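Molybdate binding protein II (Clostridium pasteurianum, PDB 1GUT) binds molybdate as a small oxyanion-binding protein of the molbindin family, with one mole of molybdenum held per mole of protein. Local coordinates at residues S37-L41 with D42-E46. Sequence-based numbering, arbitrary orientation.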
ATOM      1  N   SER A  37       1.222 -13.477   3.025  1.00 10.59           N
ATOM      2  CA  SER A  37       0.134 -12.517   2.994  1.00 10.66           C
ATOM      3  C   SER A  37      -0.387 -12.265   4.387  1.00 10.04           C
ATOM      4  O   SER A  37      -0.515 -13.197   5.174  1.00 10.64           O
ATOM      5  CB  SER A  37      -1.019 -13.141   2.196  1.00 11.74           C
ATOM      6  OG  SER A  37      -2.210 -12.373   2.258  1.00 12.58           O
ATOM      7  N   ILE A  38      -0.683 -11.006   4.720  1.00  9.42           N
ATOM      8  CA  ILE A  38      -1.334 -10.712   5.996  1.00 10.71           C
ATOM      9  C   ILE A  38      -2.686 -10.118   5.630  1.00 11.33           C
ATOM     10  O   ILE A  38      -2.751  -9.065   4.986  1.00 12.65           O
ATOM     11  CB  ILE A  38      -0.475  -9.807   6.906  1.00 10.73           C
ATOM     12  CG1 ILE A  38       0.742 -10.601   7.356  1.00 12.25           C
ATOM     13  CG2 ILE A  38      -1.286  -9.270   8.120  1.00 12.73           C
ATOM     14  CD1 ILE A  38       1.774  -9.775   8.114  1.00 15.99           C
ATOM     15  N   ILE A  39      -3.756 -10.836   5.977  1.00 10.90           N
ATOM     16  CA  ILE A  39      -5.124 -10.429   5.681  1.00 12.40           C
ATOM     17  C   ILE A  39      -5.931 -10.385   6.961  1.00 11.91           C
ATOM     18  O   ILE A  39      -5.424 -10.717   8.032  1.00 11.81           O
ATOM     19  CB  ILE A  39      -5.799 -11.403   4.673  1.00 13.85           C
ATOM     20  CG1 ILE A  39      -5.776 -12.829   5.218  1.00 14.58           C
ATOM     21  CG2 ILE A  39      -5.125 -11.339   3.315  1.00 15.36           C
ATOM     22  CD1 ILE A  39      -6.511 -13.869   4.353  1.00 16.92           C
ATOM     23  N   SER A  40      -7.174  -9.935   6.876  1.00 11.39           N
ATOM     24  CA  SER A  40      -7.983  -9.918   8.080  1.00 12.18           C
ATOM     25  C   SER A  40      -8.386 -11.316   8.502  1.00 12.86           C
ATOM     26  O   SER A  40      -8.546 -12.204   7.669  1.00 12.79           O
ATOM     27  CB  SER A  40      -9.241  -9.067   7.896  1.00 13.31           C
ATOM     28  OG  SER A  40     -10.195  -9.743   7.087  1.00 14.42           O
ATOM     29  N   LEU A  41      -8.572 -11.509   9.796  1.00 12.86           N
ATOM     30  CA  LEU A  41      -9.013 -12.801  10.300  1.00 14.20           C
ATOM     31  C   LEU A  41     -10.406 -13.101   9.745  1.00 14.87           C
ATOM     32  O   LEU A  41     -10.723 -14.246   9.417  1.00 14.37           O
ATOM     33  CB  LEU A  41      -9.027 -12.787  11.829  1.00 14.57           C
ATOM     34  CG  LEU A  41      -9.450 -14.093  12.500  1.00 14.40           C
ATOM     35  CD1 LEU A  41      -8.367 -15.174  12.281  1.00 16.50           C
ATOM     36  CD2 LEU A  41      -9.674 -13.873  13.982  1.00 16.67           C
ATOM     37  N   ASP A  42     -11.235 -12.075   9.603  1.00 15.31           N
ATOM     38  CA  ASP A  42     -12.567 -12.279   9.050  1.00 17.93           C
ATOM     39  C   ASP A  42     -12.498 -12.938   7.678  1.00 17.71           C
ATOM     40  O   ASP A  42     -13.303 -13.800   7.354  1.00 17.99           O
ATOM     41  CB  ASP A  42     -13.285 -10.930   8.897  1.00 19.69           C
ATOM     42  CG  ASP A  42     -13.672 -10.297  10.218  1.00 24.11           C
ATOM     43  OD1 ASP A  42     -13.797 -11.020  11.230  1.00 28.35           O
ATOM     44  OD2 ASP A  42     -13.884  -9.066  10.327  1.00 28.07           O
ATOM     45  N   SER A  43     -11.520 -12.544   6.862  1.00 17.70           N
ATOM     46  CA  SER A  43     -11.413 -13.115   5.528  1.00 17.76           C
ATOM     47  C   SER A  43     -10.971 -14.558   5.559  1.00 18.09           C
ATOM     48  O   SER A  43     -11.339 -15.345   4.687  1.00 18.63           O
ATOM     49  CB  SER A  43     -10.440 -12.318   4.656  1.00 18.58           C
ATOM     50  OG  SER A  43     -10.949 -11.029   4.420  1.00 19.32           O
ATOM     51  N   VAL A  44     -10.111 -14.899   6.503  1.00 18.30           N
ATOM     52  CA  VAL A  44      -9.678 -16.276   6.602  1.00 19.57           C
ATOM     53  C   VAL A  44     -10.881 -17.149   6.810  1.00 20.49           C
ATOM     54  O   VAL A  44     -11.036 -18.180   6.149  1.00 19.99           O
ATOM     55  CB  VAL A  44      -8.669 -16.459   7.741  1.00 19.89           C
ATOM     56  CG1 VAL A  44      -8.564 -17.940   8.150  1.00 20.56           C
ATOM     57  CG2 VAL A  44      -7.347 -15.908   7.323  1.00 21.64           C
ATOM     58  N   GLU A  45     -11.765 -16.682   7.688  1.00 21.90           N
ATOM     59  CA  GLU A  45     -12.978 -17.400   8.024  1.00 23.29           C
ATOM     60  C   GLU A  45     -13.967 -17.435   6.867  1.00 24.28           C
ATOM     61  O   GLU A  45     -14.481 -18.497   6.507  1.00 24.97           O
ATOM     62  CB  GLU A  45     -13.616 -16.762   9.267  1.00 23.83           C
ATOM     63  CG  GLU A  45     -12.659 -16.713  10.453  1.00 25.56           C
ATOM     64  CD  GLU A  45     -13.253 -16.024  11.672  1.00 27.86           C
ATOM     65  OE1 GLU A  45     -14.239 -15.271  11.514  1.00 29.81           O
ATOM     66  OE2 GLU A  45     -12.734 -16.229  12.790  1.00 30.00           O
ATOM     67  N   GLU A  46     -14.215 -16.272   6.275  1.00 24.37           N
ATOM     68  CA  GLU A  46     -15.170 -16.174   5.181  1.00 24.74           C
ATOM     69  C   GLU A  46     -14.728 -16.946   3.942  1.00 24.31           C
ATOM     70  O   GLU A  46     -15.551 -17.589   3.282  1.00 25.41           O
ATOM     71  CB  GLU A  46     -15.442 -14.705   4.861  1.00 25.19           C
ATOM     72  CG  GLU A  46     -16.005 -13.955   6.061  1.00 28.29           C
ATOM     73  CD  GLU A  46     -16.608 -12.613   5.693  1.00 32.02           C
ATOM     74  OE1 GLU A  46     -16.543 -12.252   4.493  1.00 35.35           O
ATOM     75  OE2 GLU A  46     -17.151 -11.923   6.600  1.00 32.99           O
TER
HETATM   76  O   HOH W   1      -8.814  -9.281   4.563  1.00 16.81           O
HETATM   77  O   HOH W   2     -12.507  -7.793   8.330  1.00 36.24           O
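Ser-40 closes strand 34-40 and caps the N-terminus of helix 41-47 through Ser-43, three residues on. Ser-40 CB stands 4.0 Å from Asp-42 N, at the start of the first turn. A chi1 of 74° tucks OG over the backbone, on the side of Ser-43 N. There Ser-40 OG accepts a hydrogen bond from Ser-43 N at 3.1 Å, with an N-H...O angle of 147°. Ser-43 OG lies 3.1 Å from Ser-40 OG. A water links the two serines: it accepts from Ser-40 N and donates to Ser-43 OG. That hydroxyl also has a hydrogen bond with Ser-4 O of the third subunit. A second water donates to Asp-42 OD2 and makes a weak bond with Ser-40 OG.

The backbone adds weak bonds from Ser-43 N and Val-44 N to Ser-40 O. Glu-45 N to Leu-41 O, at 3.2 Å, is straighter. Ile-39 and Val-44 cross at about a right angle, with Ile-39 CD1 3.7 Å from Val-44 CG2. Val-44 also rests on Ala-23 and Lys-18, which places the short helix against strands 22-29 and 8-18 of the TOBE domain, of the OB clan. Glu-45 CG passes 3.3 Å from Leu-41 O, and Glu-45 OE2 comes alongside Leu-41 CG at 3.9 Å.

The contact joins a polar cap to a small apolar contact between Ile-39 and Val-44. First-turn N-H groups lack the carbonyls of a preceding helical turn. Ser-40 OG, the straighter of two acceptors for Ser-43 N, probably helps to hold the turn from strand to helix beside the third subunit.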